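Local coordinates for protein NADPH-dependent aldehyde reductase YqhD (Escherichia coli, PDB 4QGS) that reduces a broad range of short-chain aldehydes to the corresponding alcohols with NADPH, using one zinc ion per subunit, at residues A31-Q36 with P181-L186; V43-G48 with G56-V61; S107-T112 with C146-P151. One frame throughout, in Å; residues are numbered along the deposited sequence.

Contact 1. Residues A31-Q36 with P181-L186; sequences AGLREQ and PVFAVL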
# COMPACT_ATOMS: atom_id res chain seq x y z
N ALA A 31 8.28 -4.11 22.74
CA ALA A 31 8.09 -4.40 24.17
C ALA A 31 6.64 -4.78 24.49
O ALA A 31 6.38 -5.41 25.52
CB ALA A 31 8.53 -3.20 25.00
N GLY A 32 5.71 -4.39 23.62
CA GLY A 32 4.31 -4.69 23.82
C GLY A 32 3.82 -5.95 23.12
O GLY A 32 2.65 -6.31 23.25
N LEU A 33 4.70 -6.61 22.38
CA LEU A 33 4.33 -7.76 21.56
C LEU A 33 3.89 -8.99 22.34
O LEU A 33 2.83 -9.56 22.11
CB LEU A 33 5.51 -8.15 20.65
CG LEU A 33 5.39 -9.49 19.91
CD1 LEU A 33 4.25 -9.42 18.93
CD2 LEU A 33 6.67 -9.83 19.20
N ARG A 34 4.73 -9.41 23.28
CA ARG A 34 4.51 -10.65 23.99
C ARG A 34 3.13 -10.76 24.65
O ARG A 34 2.47 -11.81 24.57
CB ARG A 34 5.61 -10.81 25.04
CG ARG A 34 5.62 -12.16 25.72
CD ARG A 34 6.72 -12.26 26.76
NE ARG A 34 6.82 -13.62 27.27
CZ ARG A 34 7.78 -14.48 26.95
NH1 ARG A 34 7.78 -15.70 27.48
NH2 ARG A 34 8.75 -14.13 26.12
N GLU A 35 2.68 -9.68 25.27
CA GLU A 35 1.42 -9.72 26.01
C GLU A 35 0.21 -9.87 25.09
O GLU A 35 -0.88 -10.22 25.54
CB GLU A 35 1.29 -8.46 26.88
CG GLU A 35 1.18 -7.15 26.14
CD GLU A 35 1.25 -5.95 27.07
OE1 GLU A 35 2.28 -5.24 27.07
OE2 GLU A 35 0.27 -5.71 27.80
N GLN A 36 0.41 -9.66 23.79
CA GLN A 36 -0.69 -9.78 22.83
C GLN A 36 -0.96 -11.22 22.41
O GLN A 36 -1.99 -11.53 21.79
CB GLN A 36 -0.42 -8.94 21.58
CG GLN A 36 -0.07 -7.50 21.85
CD GLN A 36 -1.21 -6.71 22.46
OE1 GLN A 36 -2.38 -6.93 22.15
NE2 GLN A 36 -0.87 -5.77 23.33
N PRO A 181 -5.08 -8.28 11.03
CA PRO A 181 -4.25 -8.56 12.21
C PRO A 181 -4.86 -8.03 13.50
O PRO A 181 -5.45 -6.94 13.53
CB PRO A 181 -2.92 -7.86 11.89
CG PRO A 181 -3.24 -6.85 10.86
CD PRO A 181 -4.39 -7.41 10.06
N VAL A 182 -4.73 -8.80 14.57
CA VAL A 182 -5.22 -8.34 15.86
C VAL A 182 -4.37 -7.16 16.30
O VAL A 182 -4.87 -6.25 16.95
CB VAL A 182 -5.19 -9.47 16.91
CG1 VAL A 182 -6.24 -10.51 16.59
CG2 VAL A 182 -3.84 -10.12 16.97
N PHE A 183 -3.08 -7.17 15.95
CA PHE A 183 -2.20 -6.04 16.28
C PHE A 183 -1.13 -5.83 15.23
O PHE A 183 -0.83 -6.72 14.46
CB PHE A 183 -1.52 -6.24 17.64
CG PHE A 183 -0.62 -7.44 17.69
CD1 PHE A 183 0.68 -7.37 17.25
CD2 PHE A 183 -1.10 -8.65 18.16
CE1 PHE A 183 1.50 -8.49 17.28
CE2 PHE A 183 -0.29 -9.77 18.19
CZ PHE A 183 1.00 -9.69 17.74
N ALA A 184 -0.55 -4.64 15.23
CA ALA A 184 0.58 -4.35 14.37
C ALA A 184 1.60 -3.57 15.17
O ALA A 184 1.27 -2.54 15.78
CB ALA A 184 0.13 -3.56 13.12
N VAL A 185 2.84 -4.07 15.21
CA VAL A 185 3.93 -3.33 15.83
C VAL A 185 4.60 -2.45 14.79
O VAL A 185 5.12 -2.97 13.80
CB VAL A 185 4.99 -4.26 16.45
CG1 VAL A 185 6.12 -3.44 17.04
CG2 VAL A 185 4.36 -5.15 17.51
N LEU A 186 4.58 -1.15 15.04
CA LEU A 186 5.16 -0.15 14.15
C LEU A 186 6.25 0.63 14.88
O LEU A 186 5.96 1.55 15.65
CB LEU A 186 4.08 0.83 13.64
CG LEU A 186 3.18 0.46 12.45
CD1 LEU A 186 2.52 -0.88 12.63
CD2 LEU A 186 2.10 1.53 12.29

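Contact 2. Residues V43-G48 with G56-V61; sequences VLITYG and GVLDQV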
# COMPACT_ATOMS: atom_id res chain seq x y z
N VAL A 43 3.14 -20.46 18.00
CA VAL A 43 3.28 -19.31 17.11
C VAL A 43 4.08 -19.65 15.87
O VAL A 43 5.18 -20.19 15.97
CB VAL A 43 3.98 -18.13 17.83
CG1 VAL A 43 4.08 -16.91 16.92
CG2 VAL A 43 3.27 -17.77 19.14
N LEU A 44 3.54 -19.34 14.69
CA LEU A 44 4.34 -19.39 13.48
C LEU A 44 4.72 -17.98 13.04
O LEU A 44 3.85 -17.17 12.71
CB LEU A 44 3.60 -20.11 12.34
CG LEU A 44 4.39 -20.20 11.03
CD1 LEU A 44 5.62 -21.08 11.19
CD2 LEU A 44 3.51 -20.71 9.89
N ILE A 45 6.02 -17.70 13.07
CA ILE A 45 6.58 -16.46 12.56
C ILE A 45 6.85 -16.59 11.06
O ILE A 45 7.58 -17.47 10.64
CB ILE A 45 7.89 -16.11 13.26
CG1 ILE A 45 7.66 -15.91 14.76
CG2 ILE A 45 8.55 -14.87 12.62
CD1 ILE A 45 8.93 -15.49 15.49
N THR A 46 6.24 -15.72 10.26
CA THR A 46 6.43 -15.76 8.82
C THR A 46 7.28 -14.57 8.37
O THR A 46 7.18 -13.48 8.93
CB THR A 46 5.10 -15.74 8.08
OG1 THR A 46 4.39 -14.55 8.42
CG2 THR A 46 4.25 -16.95 8.46
N TYR A 47 8.11 -14.77 7.35
CA TYR A 47 8.86 -13.66 6.80
C TYR A 47 9.23 -13.88 5.34
O TYR A 47 8.90 -14.91 4.75
CB TYR A 47 10.12 -13.38 7.62
CG TYR A 47 11.04 -14.57 7.79
CD1 TYR A 47 12.05 -14.83 6.87
CD2 TYR A 47 10.92 -15.41 8.89
CE1 TYR A 47 12.90 -15.91 7.04
CE2 TYR A 47 11.77 -16.49 9.06
CZ TYR A 47 12.75 -16.73 8.14
OH TYR A 47 13.59 -17.81 8.31
N GLY A 48 9.91 -12.90 4.76
CA GLY A 48 10.14 -12.86 3.33
C GLY A 48 11.49 -13.41 2.92
O GLY A 48 11.79 -14.58 3.17
N GLY A 56 18.55 -7.80 12.26
CA GLY A 56 18.41 -8.06 13.68
C GLY A 56 16.97 -7.96 14.15
O GLY A 56 16.69 -8.20 15.32
N VAL A 57 16.05 -7.61 13.25
CA VAL A 57 14.64 -7.47 13.64
C VAL A 57 14.03 -8.81 14.04
O VAL A 57 13.31 -8.90 15.04
CB VAL A 57 13.79 -6.85 12.50
CG1 VAL A 57 12.29 -7.05 12.78
CG2 VAL A 57 14.10 -5.37 12.37
N LEU A 58 14.31 -9.85 13.27
CA LEU A 58 13.80 -11.18 13.59
C LEU A 58 14.33 -11.65 14.94
O LEU A 58 13.59 -12.25 15.72
CB LEU A 58 14.16 -12.19 12.51
CG LEU A 58 13.61 -13.59 12.80
CD1 LEU A 58 12.08 -13.58 12.89
CD2 LEU A 58 14.11 -14.58 11.75
N ASP A 59 15.60 -11.37 15.21
CA ASP A 59 16.17 -11.70 16.51
C ASP A 59 15.46 -10.98 17.66
O ASP A 59 15.30 -11.54 18.75
CB ASP A 59 17.67 -11.39 16.55
CG ASP A 59 18.50 -12.38 15.74
OD1 ASP A 59 18.06 -13.53 15.53
OD2 ASP A 59 19.62 -12.00 15.33
N GLN A 60 15.02 -9.74 17.42
CA GLN A 60 14.28 -9.01 18.46
C GLN A 60 12.92 -9.64 18.70
O GLN A 60 12.46 -9.70 19.83
CB GLN A 60 14.11 -7.53 18.11
CG GLN A 60 15.39 -6.70 18.22
CD GLN A 60 15.15 -5.20 18.10
OE1 GLN A 60 14.03 -4.73 18.29
NE2 GLN A 60 16.20 -4.46 17.79
N VAL A 61 12.29 -10.12 17.63
CA VAL A 61 11.01 -10.81 17.77
C VAL A 61 11.21 -12.11 18.55
O VAL A 61 10.47 -12.41 19.49
CB VAL A 61 10.36 -11.10 16.40
CG1 VAL A 61 9.08 -11.89 16.58
CG2 VAL A 61 10.08 -9.78 15.69

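Contact 3. Residues S107-T112 with C146-P151; sequences SVLDGT and CVLTLP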
# COMPACT_ATOMS: atom_id res chain seq x y z
N SER A 107 3.98 -7.56 1.52
CA SER A 107 4.01 -8.88 0.89
C SER A 107 3.90 -10.00 1.92
O SER A 107 3.13 -10.95 1.75
CB SER A 107 5.29 -9.04 0.07
OG SER A 107 5.32 -10.30 -0.58
N VAL A 108 4.66 -9.89 3.00
CA VAL A 108 4.62 -10.89 4.06
C VAL A 108 3.27 -10.85 4.74
O VAL A 108 2.67 -11.88 5.03
CB VAL A 108 5.76 -10.68 5.09
CG1 VAL A 108 5.63 -11.67 6.26
CG2 VAL A 108 7.12 -10.81 4.43
N LEU A 109 2.79 -9.63 4.99
CA LEU A 109 1.50 -9.44 5.63
C LEU A 109 0.38 -10.06 4.80
O LEU A 109 -0.43 -10.83 5.32
CB LEU A 109 1.23 -7.95 5.84
CG LEU A 109 -0.13 -7.60 6.43
CD1 LEU A 109 -0.28 -8.21 7.82
CD2 LEU A 109 -0.31 -6.10 6.48
N ASP A 110 0.36 -9.75 3.51
CA ASP A 110 -0.71 -10.22 2.63
C ASP A 110 -0.75 -11.74 2.55
O ASP A 110 -1.82 -12.35 2.65
CB ASP A 110 -0.56 -9.61 1.23
CG ASP A 110 -0.96 -8.16 1.19
OD1 ASP A 110 -1.49 -7.66 2.20
OD2 ASP A 110 -0.76 -7.52 0.13
N GLY A 111 0.41 -12.35 2.37
CA GLY A 111 0.50 -13.79 2.29
C GLY A 111 0.07 -14.43 3.59
O GLY A 111 -0.54 -15.49 3.61
N THR A 112 0.40 -13.79 4.70
CA THR A 112 0.05 -14.35 5.99
C THR A 112 -1.45 -14.25 6.22
O THR A 112 -2.06 -15.14 6.82
CB THR A 112 0.85 -13.66 7.11
OG1 THR A 112 2.25 -13.85 6.86
CG2 THR A 112 0.49 -14.25 8.46
N CYS A 146 1.38 -8.62 13.38
CA CYS A 146 2.52 -8.34 12.52
C CYS A 146 3.49 -7.35 13.15
O CYS A 146 3.15 -6.58 14.06
CB CYS A 146 2.06 -7.83 11.15
SG CYS A 146 1.12 -6.28 11.18
N VAL A 147 4.71 -7.41 12.65
CA VAL A 147 5.75 -6.46 12.97
C VAL A 147 6.19 -5.88 11.63
O VAL A 147 6.83 -6.57 10.84
CB VAL A 147 6.92 -7.12 13.72
CG1 VAL A 147 8.00 -6.09 14.04
CG2 VAL A 147 6.42 -7.78 15.01
N LEU A 148 5.83 -4.63 11.37
CA LEU A 148 6.02 -4.06 10.03
C LEU A 148 7.32 -3.28 9.88
O LEU A 148 7.58 -2.34 10.63
CB LEU A 148 4.83 -3.16 9.65
CG LEU A 148 3.47 -3.84 9.52
CD1 LEU A 148 2.38 -2.84 9.10
CD2 LEU A 148 3.52 -5.00 8.54
N THR A 149 8.13 -3.66 8.91
CA THR A 149 9.42 -3.01 8.70
C THR A 149 9.27 -1.83 7.74
O THR A 149 10.23 -1.10 7.48
CB THR A 149 10.47 -3.99 8.17
OG1 THR A 149 9.93 -4.70 7.05
CG2 THR A 149 10.83 -4.99 9.26
N LEU A 150 8.06 -1.66 7.23
CA LEU A 150 7.66 -0.48 6.49
C LEU A 150 6.13 -0.49 6.44
O LEU A 150 5.52 -1.54 6.62
CB LEU A 150 8.29 -0.46 5.08
CG LEU A 150 7.94 -1.55 4.07
CD1 LEU A 150 8.35 -1.09 2.68
CD2 LEU A 150 8.67 -2.84 4.41
N PRO A 151 5.50 0.68 6.24
CA PRO A 151 4.03 0.72 6.30
C PRO A 151 3.35 -0.18 5.27
O PRO A 151 3.87 -0.37 4.17
CB PRO A 151 3.71 2.20 6.02
CG PRO A 151 4.95 2.93 6.42
CD PRO A 151 6.08 2.02 6.04

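Contact 1. Residues A31-Q36 with P181-L186
Leu33 and Gln36 settle on Phe183, and Leu33 also brushes Val185, over one face of the parallel sheet in the Rossmann-like nucleotide-binding domain of this member of the iron-containing alcohol dehydrogenase family. The turn of chain 31-36 follows strand 22-25, an edge strand of the sheet, whose neighbour is strand 183-186. Leu33 can be walked outward. Its CB is the part nearest Val185, 4.5 Å from CG2, a loose touch. CG is turned opposite the backbone N (chi1 169°), which swings the fork of the side chain in over the strand. There the two methyls part: CD1 goes to the far end of the phenyl ring, 3.3 Å from Phe183 CE1 and 3.5 Å from Phe183 CZ, a tight fit made obliquely, while CD2 heads for Val61 on a neighbouring helix. Gln36 takes the other rim. Its CB lies 3.5 Å from Phe183 CE2, and CG rides over a face of the ring in a CH-pi contact, 4.3 Å from the Phe183 centroid. The chain then bends at chi2, leaving the amide plane 60° from that of the ring. With an alanine here in place of Phe183, the ring would be gone, and Leu33 CD1 and the Gln36 methylenes would probably face a gap above the sheet. Leu101 of strand 99-104 touches both Leu33 and Phe183, and Gln36 also packs on Arg22 and Leu24. No hydrogen bond joins the two segments; within the turn, Gln36 N donates to Leu33 O at 2.9 Å.

Contact 2. Residues V43-G48 with G56-V61
The beta-alpha-beta crossover that runs from strand 42-46 through helices 51-55 and 57-64 to strand 69-73 packs its second helix on segment 43-48 here, Leu58 bearing on Ile45 and Tyr47, and Val61 on Ile45. Ile45 sends its two branches to different partners. CG2 meets Leu58 CD1 at 3.8 Å, the side chains meeting at a slant, whereas CG1 lies opposite the carbonyl carbon (chi1 -62°) and carries CD1 out to Val61 CG1, 3.8 Å away, the two methyls reaching tip to tip. Leu58 also divides its methyls between two partners: CD2 lies 4.0 Å from Tyr47 CE2, and the two side chains cross at about a right angle. Gly56 makes the break between the helices, with a positive phi of 96° at which a side chain would jam against the preceding carbonyl O; it is also the N-cap residue of helix 57-64. On that helix Gln60 hydrogen-bonds Tyr190, a residue of the NADP site, through OE1 and OH. Between the segments themselves there are no hydrogen bonds and no charges, only methyls and a ring carbon, all on buried residues, so the seat of the helix on segment 43-48 rests on the fit of methyls and ring rather than on directional bonds.

Contact 3. Residues S107-T112 with C146-P151
No ring or amide side chain takes part where Leu109 meets Cys146 and Leu148; the flat group to look at is the Val108 carbonyl, which Thr112 OG1 and Thr112 N reach from opposite faces of its plane. This is the beta-alpha-beta unit of the Rossmann-like domain formed by strand 99-104, helix 106-119 and strand 144-148, with the helix packed on one face of the sheet. Leu109 carries the contact with both of its methyls. CG points opposite the backbone N (chi1 177°), and from there CD1 goes to the cysteine, 4.1 Å from Cys146 CB and equally far from Cys146 SG, while CD2 comes 4.5 Å from Leu148 CD2, a looser touch. All three side chains are buried. The cysteine is also covered from its own sheet, where it packs on Ala102 and Ala184. The segments frame the cofactor site: Ser107 and Asp110 on the helix and Thr149 just beyond the strand all bind NADP, so the Leu109 contact joins the helix carrying Ser107 and Asp110 to the strand that leads to Thr149. Within the helix, the threonine hydroxyl folds back on the turn before it: Thr112 OG1 donates to Val108 O at 2.7 Å, tilted 33° from the carbonyl plane, beside the regular helical bond from Thr112 N at 3.0 Å.

Overall arrangement
All three contacts belong to one parallel sheet, with strand order 22-25, 183-186, 144-148, 99-104, 42-46, 69-73. Along the chain, contact 2 closes before contact 3 opens, and both fall between the two segments of contact 1. Centres of contacts 1 and 2 and of contacts 1 and 3 are about 13 Å apart, those of contacts 2 and 3 about 11 Å. Contacts 1 and 2 share one face, joined by Leu33 and Val61; helix 106-119 of contact 3 covers the other. Strands 183-186 and 144-148 pair directly, and Thr46 OG1 bonds Thr112 OG1. Together they join chain on both faces of the sheet in the domain that binds NADP.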